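Local coordinates for flagellar regulatory protein C (Vibrio cholerae, PDB 4QHS), which probably hydrolyses ATP through its heptameric AAA+ domain to activate sigma-54-dependent transcription of flagellar genes, at residues 60-65 / 150-155; 67-72 / 110-115. All coordinates share one frame; numbering follows the deposited sequence.

Contact 1 of 2, residues 60-65 / 150-155; sequences NASPRK and DVRVLA
R64 sets its CG anti to the carbonyl carbon (chi1 -44°) and then bends about CG-CD (chi3 76°), which swings the guanidinium over the start of 150-155; R152 bends at chi2 (-104°), turning its own head toward S62. The aliphatic part of R64 lies against R152, with R64 CD 3.6 Å from R152 CB. R152 N lies over one face of the R64 guanidinium, off toward its rim, while D150 O sits at its edge, in plane, close but too poorly angled for a hydrogen bond. The side chain of D150 adds a salt bridge, R64 NH2 to D150 OD1 at 3.3 Å, a weak hydrogen bond with the two flat groups steeply inclined. D38 makes a second salt bridge to R64 NH1, and NE donates to G111 O.

The polar link between S62 and R152 runs through a water, which donates to S62 OG at 2.7 Å and accepts from R152 NH1 at 2.9 Å. S62 OG also accepts from R64 N at 3.2 Å, an ST turn within the type I beta turn S62 to K65, and is hydrogen-bonded to H59 O. R152 NE and NH2 donate to the carbonyls of A39 and V34. The contact joins the turn after helix 51-61 to the beginning of strand 152-157, which runs between strands 112-116 and 41-44, with I58 of the helix touching R152.

Contact 2 of 2, residues 67-72 / 110-115; sequences GPFIAI and GGTILL
I70 O takes the shortest hydrogen bond between these strands, from L114 N at 2.7 Å, and the CA of I113 comes up to the same oxygen at 3.2 Å as a CH...O contact. At the other end of the same residue, I70 N donates to T112 O at 2.9 Å. P68 O receives T112 N at the start of the ladder and I72 N reaches L114 O at its end, so the regular parallel pattern runs through four bonds. The two strands are nearly aligned, 16° apart.

Side chains alternate between the faces. F69, T112, A71 and L114 share one: with CG anti to its backbone N (chi1 -176°), F69 lays its ring obliquely along T112 and L114, CD1 being 4.1 Å from T112 CB and CZ 4.3 Å from L114 CB. A71 CB meets the CD2 branch of L114. On the other face I72 CG2 touches L115 CD2 at 3.8 Å. T112 OG1 is hydrogen-bonded to H59, whose ring also meets that of F69 edge-to-face.

Before the strands, the ring of P68 rests on G111, CD to CA 3.5 Å. Within this chain, strand 69-73 is the outermost of the parallel sheet; strand 112-116 separates it from 152-157, helix 51-61 reaches the F69 face through H59, and helices 82-87 and 104-107 cover the I70 and I72 face.

In the fold
From the N terminus the chain runs through strand 41-44 and helix 51-61 into the turn 60-65, then directly into strand 69-73. It next passes helices 82-87 and 104-107 before returning as strand 112-116 beside 69-73, where contact 2 closes its loop. Only after helix 123-135 and the hairpin 137-148 does it come back as strand 152-157, closing contact 1. Contact 2 is therefore nested inside contact 1. The two also meet in the sheet, where L154 O and L115 N lie 2.7 Å apart, a probable hydrogen bond. Together they tie the end of helix 51-61 to three adjacent strands of the parallel AAA+ sheet, whose strand order is 2-3-4-1-5.

Contact 1 of 2, residues 60-65 / 150-155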
ATOM      1  N   ASN A  60     -12.133 -49.257   9.420  1.00 45.17           N
ATOM      2  CA  ASN A  60     -12.905 -50.483   9.516  1.00 56.75           C
ATOM      3  C   ASN A  60     -12.144 -51.605  10.197  1.00 57.09           C
ATOM      4  O   ASN A  60     -12.756 -52.544  10.699  1.00 62.31           O
ATOM      5  CB  ASN A  60     -13.369 -50.937   8.125  1.00 62.24           C
ATOM      6  CG  ASN A  60     -14.261 -49.907   7.445  1.00 75.88           C
ATOM      7  OD1 ASN A  60     -15.085 -49.255   8.093  1.00 83.18           O
ATOM      8  ND2 ASN A  60     -14.096 -49.750   6.138  1.00 79.13           N
ATOM      9  N   ALA A  61     -10.817 -51.511  10.232  1.00 47.44           N
ATOM     10  CA  ALA A  61     -10.029 -52.566  10.867  1.00 52.24           C
ATOM     11  C   ALA A  61      -9.800 -52.248  12.340  1.00 54.02           C
ATOM     12  O   ALA A  61      -9.301 -53.071  13.099  1.00 56.51           O
ATOM     13  CB  ALA A  61      -8.708 -52.751  10.151  1.00 54.88           C
ATOM     14  N   SER A  62     -10.167 -51.039  12.734  1.00 44.10           N
ATOM     15  CA  SER A  62      -9.905 -50.557  14.077  1.00 38.33           C
ATOM     16  C   SER A  62     -11.140 -50.778  14.943  1.00 45.02           C
ATOM     17  O   SER A  62     -12.235 -50.946  14.425  1.00 46.99           O
ATOM     18  CB  SER A  62      -9.528 -49.066  14.036  1.00 38.46           C
ATOM     19  OG  SER A  62     -10.686 -48.269  14.005  1.00 43.89           O
ATOM     20  N   PRO A  63     -10.977 -50.762  16.271  1.00 51.59           N
ATOM     21  CA  PRO A  63     -12.139 -50.906  17.157  1.00 53.12           C
ATOM     22  C   PRO A  63     -13.181 -49.778  17.022  1.00 54.56           C
ATOM     23  O   PRO A  63     -14.277 -49.885  17.567  1.00 58.97           O
ATOM     24  CB  PRO A  63     -11.505 -50.884  18.552  1.00 58.22           C
ATOM     25  CG  PRO A  63     -10.219 -50.134  18.365  1.00 55.45           C
ATOM     26  CD  PRO A  63      -9.729 -50.579  17.032  1.00 50.16           C
ATOM     27  N   ARG A  64     -12.852 -48.720  16.294  1.00 53.67           N
ATOM     28  CA  ARG A  64     -13.768 -47.592  16.135  1.00 57.40           C
ATOM     29  C   ARG A  64     -14.644 -47.735  14.898  1.00 55.02           C
ATOM     30  O   ARG A  64     -15.342 -46.798  14.521  1.00 58.67           O
ATOM     31  CB  ARG A  64     -12.973 -46.277  16.063  1.00 57.58           C
ATOM     32  CG  ARG A  64     -11.869 -46.210  17.093  1.00 60.73           C
ATOM     33  CD  ARG A  64     -11.013 -44.991  16.925  1.00 54.48           C
ATOM     34  NE  ARG A  64     -11.698 -43.822  17.422  1.00 62.45           N
ATOM     35  CZ  ARG A  64     -11.613 -43.386  18.670  1.00 59.33           C
ATOM     36  NH1 ARG A  64     -10.859 -44.019  19.554  1.00 57.74           N
ATOM     37  NH2 ARG A  64     -12.292 -42.317  19.024  1.00 46.78           N
ATOM     38  N   LYS A  65     -14.589 -48.902  14.264  1.00 48.24           N
ATOM     39  CA  LYS A  65     -15.269 -49.146  12.993  1.00 55.47           C
ATOM     40  C   LYS A  65     -16.765 -48.755  12.955  1.00 61.44           C
ATOM     41  O   LYS A  65     -17.251 -48.241  11.948  1.00 65.99           O
ATOM     42  CB  LYS A  65     -15.118 -50.624  12.613  1.00 58.02           C
ATOM     43  CG  LYS A  65     -16.000 -51.076  11.457  1.00 72.51           C
ATOM     44  CD  LYS A  65     -15.924 -52.589  11.242  1.00 78.10           C
ATOM     45  CE  LYS A  65     -16.895 -53.048  10.153  1.00 79.98           C
ATOM     46  NZ  LYS A  65     -16.861 -54.526   9.936  1.00 77.30           N
ATOM     47  N   ASP A 150     -12.756 -37.436  21.643  1.00 40.43           N
ATOM     48  CA  ASP A 150     -12.364 -38.842  21.610  1.00 49.49           C
ATOM     49  C   ASP A 150     -12.345 -39.264  20.140  1.00 42.03           C
ATOM     50  O   ASP A 150     -13.294 -39.879  19.651  1.00 47.78           O
ATOM     51  CB  ASP A 150     -13.333 -39.711  22.418  1.00 55.11           C
ATOM     52  CG  ASP A 150     -13.031 -41.217  22.300  1.00 69.01           C
ATOM     53  OD1 ASP A 150     -11.843 -41.607  22.256  1.00 61.53           O
ATOM     54  OD2 ASP A 150     -13.996 -42.015  22.251  1.00 78.51           O
ATOM     55  N   VAL A 151     -11.281 -38.892  19.440  1.00 42.68           N
ATOM     56  CA  VAL A 151     -11.236 -38.969  17.984  1.00 42.51           C
ATOM     57  C   VAL A 151      -9.864 -39.457  17.478  1.00 39.86           C
ATOM     58  O   VAL A 151      -8.821 -38.947  17.874  1.00 31.27           O
ATOM     59  CB  VAL A 151     -11.552 -37.582  17.339  1.00 45.38           C
ATOM     60  CG1 VAL A 151     -11.386 -37.625  15.820  1.00 35.11           C
ATOM     61  CG2 VAL A 151     -12.959 -37.105  17.713  1.00 43.43           C
ATOM     62  N   ARG A 152      -9.891 -40.451  16.598  1.00 37.37           N
ATOM     63  CA  ARG A 152      -8.690 -40.988  15.982  1.00 32.34           C
ATOM     64  C   ARG A 152      -8.369 -40.152  14.756  1.00 38.02           C
ATOM     65  O   ARG A 152      -9.246 -39.875  13.928  1.00 37.97           O
ATOM     66  CB  ARG A 152      -8.890 -42.460  15.593  1.00 43.05           C
ATOM     67  CG  ARG A 152      -7.611 -43.291  15.511  1.00 40.89           C
ATOM     68  CD  ARG A 152      -7.160 -43.553  14.084  1.00 34.75           C
ATOM     69  NE  ARG A 152      -5.881 -44.269  14.063  1.00 49.15           N
ATOM     70  CZ  ARG A 152      -5.749 -45.595  14.044  1.00 50.54           C
ATOM     71  NH1 ARG A 152      -6.823 -46.375  14.026  1.00 39.23           N
ATOM     72  NH2 ARG A 152      -4.535 -46.145  14.033  1.00 38.67           N
ATOM     73  N   VAL A 153      -7.117 -39.748  14.634  1.00 30.30           N
ATOM     74  CA  VAL A 153      -6.718 -38.897  13.528  1.00 37.61           C
ATOM     75  C   VAL A 153      -5.935 -39.647  12.455  1.00 44.53           C
ATOM     76  O   VAL A 153      -4.946 -40.331  12.737  1.00 48.84           O
ATOM     77  CB  VAL A 153      -5.872 -37.722  14.015  1.00 39.15           C
ATOM     78  CG1 VAL A 153      -5.268 -37.002  12.836  1.00 37.08           C
ATOM     79  CG2 VAL A 153      -6.730 -36.783  14.846  1.00 44.58           C
ATOM     80  N   LEU A 154      -6.415 -39.521  11.228  1.00 38.70           N
ATOM     81  CA  LEU A 154      -5.686 -39.935  10.051  1.00 42.64           C
ATOM     82  C   LEU A 154      -5.391 -38.675   9.255  1.00 36.90           C
ATOM     83  O   LEU A 154      -6.219 -37.763   9.222  1.00 40.34           O
ATOM     84  CB  LEU A 154      -6.486 -40.940   9.207  1.00 37.43           C
ATOM     85  CG  LEU A 154      -7.110 -42.174   9.865  1.00 42.83           C
ATOM     86  CD1 LEU A 154      -7.838 -42.978   8.819  1.00 50.79           C
ATOM     87  CD2 LEU A 154      -6.087 -43.031  10.557  1.00 42.23           C
ATOM     88  N   ALA A 155      -4.216 -38.624   8.636  1.00 39.26           N
ATOM     89  CA  ALA A 155      -3.850 -37.519   7.751  1.00 40.46           C
ATOM     90  C   ALA A 155      -3.182 -38.019   6.480  1.00 44.73           C
ATOM     91  O   ALA A 155      -2.658 -39.132   6.447  1.00 44.61           O
ATOM     92  CB  ALA A 155      -2.929 -36.555   8.457  1.00 29.29           C
TER
HETATM   93  O   HOH W   1      -9.658 -45.782  13.583  1.00 40.61           O

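Contact 2 of 2, residues 67-72 / 110-115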
ATOM      1  N   GLY A  67     -18.188 -46.487  14.608  1.00 62.09           N
ATOM      2  CA  GLY A  67     -18.312 -45.058  14.827  1.00 64.00           C
ATOM      3  C   GLY A  67     -18.152 -44.239  13.562  1.00 53.59           C
ATOM      4  O   GLY A  67     -17.907 -44.787  12.490  1.00 60.71           O
ATOM      5  N   PRO A  68     -18.271 -42.915  13.689  1.00 49.68           N
ATOM      6  CA  PRO A  68     -18.253 -41.984  12.556  1.00 51.18           C
ATOM      7  C   PRO A  68     -16.913 -41.927  11.852  1.00 43.74           C
ATOM      8  O   PRO A  68     -15.874 -41.823  12.495  1.00 45.05           O
ATOM      9  CB  PRO A  68     -18.557 -40.623  13.201  1.00 52.93           C
ATOM     10  CG  PRO A  68     -18.986 -40.915  14.597  1.00 63.09           C
ATOM     11  CD  PRO A  68     -18.345 -42.207  14.974  1.00 60.13           C
ATOM     12  N   PHE A  69     -16.941 -41.928  10.541  1.00 61.91           N
ATOM     13  CA  PHE A  69     -15.775 -41.672   9.746  1.00 50.94           C
ATOM     14  C   PHE A  69     -15.979 -40.386   9.008  1.00 48.99           C
ATOM     15  O   PHE A  69     -16.875 -40.276   8.225  1.00 54.90           O
ATOM     16  CB  PHE A  69     -15.571 -42.769   8.743  1.00 51.51           C
ATOM     17  CG  PHE A  69     -14.343 -42.621   7.958  1.00 48.21           C
ATOM     18  CD1 PHE A  69     -13.158 -43.086   8.428  1.00 45.67           C
ATOM     19  CD2 PHE A  69     -14.364 -42.016   6.753  1.00 53.18           C
ATOM     20  CE1 PHE A  69     -12.039 -42.956   7.708  1.00 44.37           C
ATOM     21  CE2 PHE A  69     -13.230 -41.884   6.037  1.00 50.99           C
ATOM     22  CZ  PHE A  69     -12.064 -42.353   6.520  1.00 39.17           C
ATOM     23  N   ILE A  70     -15.119 -39.424   9.249  1.00 40.29           N
ATOM     24  CA  ILE A  70     -15.318 -38.054   8.796  1.00 47.41           C
ATOM     25  C   ILE A  70     -14.092 -37.590   8.011  1.00 47.96           C
ATOM     26  O   ILE A  70     -12.974 -37.685   8.497  1.00 47.13           O
ATOM     27  CB  ILE A  70     -15.566 -37.092   9.989  1.00 42.75           C
ATOM     28  CG1 ILE A  70     -16.716 -37.587  10.877  1.00 40.58           C
ATOM     29  CG2 ILE A  70     -15.796 -35.661   9.504  1.00 47.05           C
ATOM     30  CD1 ILE A  70     -18.090 -37.551  10.219  1.00 44.10           C
ATOM     31  N   ALA A  71     -14.307 -37.084   6.804  1.00 42.35           N
ATOM     32  CA  ALA A  71     -13.200 -36.706   5.934  1.00 48.56           C
ATOM     33  C   ALA A  71     -13.314 -35.244   5.480  1.00 43.32           C
ATOM     34  O   ALA A  71     -14.372 -34.814   5.025  1.00 54.98           O
ATOM     35  CB  ALA A  71     -13.141 -37.646   4.716  1.00 39.75           C
ATOM     36  N   ILE A  72     -12.230 -34.487   5.609  1.00 46.52           N
ATOM     37  CA  ILE A  72     -12.162 -33.138   5.038  1.00 46.89           C
ATOM     38  C   ILE A  72     -10.900 -32.980   4.177  1.00 44.40           C
ATOM     39  O   ILE A  72      -9.829 -33.477   4.523  1.00 45.57           O
ATOM     40  CB  ILE A  72     -12.205 -32.049   6.140  1.00 39.10           C
ATOM     41  CG1 ILE A  72     -11.946 -30.669   5.544  1.00 48.53           C
ATOM     42  CG2 ILE A  72     -11.192 -32.345   7.232  1.00 34.36           C
ATOM     43  CD1 ILE A  72     -12.384 -29.518   6.441  1.00 46.49           C
ATOM     44  N   GLY A 110     -16.008 -40.121  18.907  1.00 58.95           N
ATOM     45  CA  GLY A 110     -16.118 -41.562  19.079  1.00 53.63           C
ATOM     46  C   GLY A 110     -15.663 -42.330  17.858  1.00 51.59           C
ATOM     47  O   GLY A 110     -15.648 -43.560  17.881  1.00 53.71           O
ATOM     48  N   GLY A 111     -15.282 -41.612  16.798  1.00 48.52           N
ATOM     49  CA  GLY A 111     -14.859 -42.245  15.558  1.00 48.33           C
ATOM     50  C   GLY A 111     -13.486 -41.846  15.028  1.00 49.21           C
ATOM     51  O   GLY A 111     -12.493 -41.872  15.757  1.00 46.11           O
ATOM     52  N   THR A 112     -13.435 -41.488  13.746  1.00 35.11           N
ATOM     53  CA  THR A 112     -12.174 -41.188  13.064  1.00 33.01           C
ATOM     54  C   THR A 112     -12.304 -39.983  12.161  1.00 32.92           C
ATOM     55  O   THR A 112     -13.328 -39.803  11.485  1.00 40.54           O
ATOM     56  CB  THR A 112     -11.693 -42.387  12.210  1.00 38.80           C
ATOM     57  OG1 THR A 112     -11.449 -43.498  13.064  1.00 39.79           O
ATOM     58  CG2 THR A 112     -10.420 -42.056  11.472  1.00 38.91           C
ATOM     59  N   ILE A 113     -11.311 -39.124  12.150  1.00 34.60           N
ATOM     60  CA  ILE A 113     -11.284 -38.031  11.210  1.00 30.39           C
ATOM     61  C   ILE A 113     -10.095 -38.167  10.287  1.00 36.91           C
ATOM     62  O   ILE A 113      -9.036 -38.530  10.702  1.00 31.13           O
ATOM     63  CB  ILE A 113     -11.318 -36.663  11.895  1.00 31.67           C
ATOM     64  CG1 ILE A 113     -11.507 -35.557  10.869  1.00 32.18           C
ATOM     65  CG2 ILE A 113     -10.081 -36.409  12.621  1.00 27.51           C
ATOM     66  CD1 ILE A 113     -11.978 -34.278  11.435  1.00 28.04           C
ATOM     67  N   LEU A 114     -10.321 -37.910   9.016  1.00 29.32           N
ATOM     68  CA  LEU A 114      -9.294 -37.906   8.021  1.00 33.80           C
ATOM     69  C   LEU A 114      -9.002 -36.499   7.578  1.00 37.04           C
ATOM     70  O   LEU A 114      -9.846 -35.828   7.075  1.00 38.41           O
ATOM     71  CB  LEU A 114      -9.704 -38.735   6.826  1.00 33.93           C
ATOM     72  CG  LEU A 114      -8.907 -38.519   5.554  1.00 35.95           C
ATOM     73  CD1 LEU A 114      -7.472 -38.797   5.765  1.00 31.29           C
ATOM     74  CD2 LEU A 114      -9.426 -39.399   4.518  1.00 36.01           C
ATOM     75  N   LEU A 115      -7.781 -36.061   7.780  1.00 34.41           N
ATOM     76  CA  LEU A 115      -7.385 -34.757   7.342  1.00 35.79           C
ATOM     77  C   LEU A 115      -6.548 -34.876   6.101  1.00 44.19           C
ATOM     78  O   LEU A 115      -5.369 -35.043   6.172  1.00 40.64           O
ATOM     79  CB  LEU A 115      -6.616 -34.049   8.424  1.00 32.73           C
ATOM     80  CG  LEU A 115      -7.286 -34.000   9.768  1.00 32.49           C
ATOM     81  CD1 LEU A 115      -6.278 -33.615  10.731  1.00 37.35           C
ATOM     82  CD2 LEU A 115      -8.380 -33.020   9.765  1.00 27.98           C
TER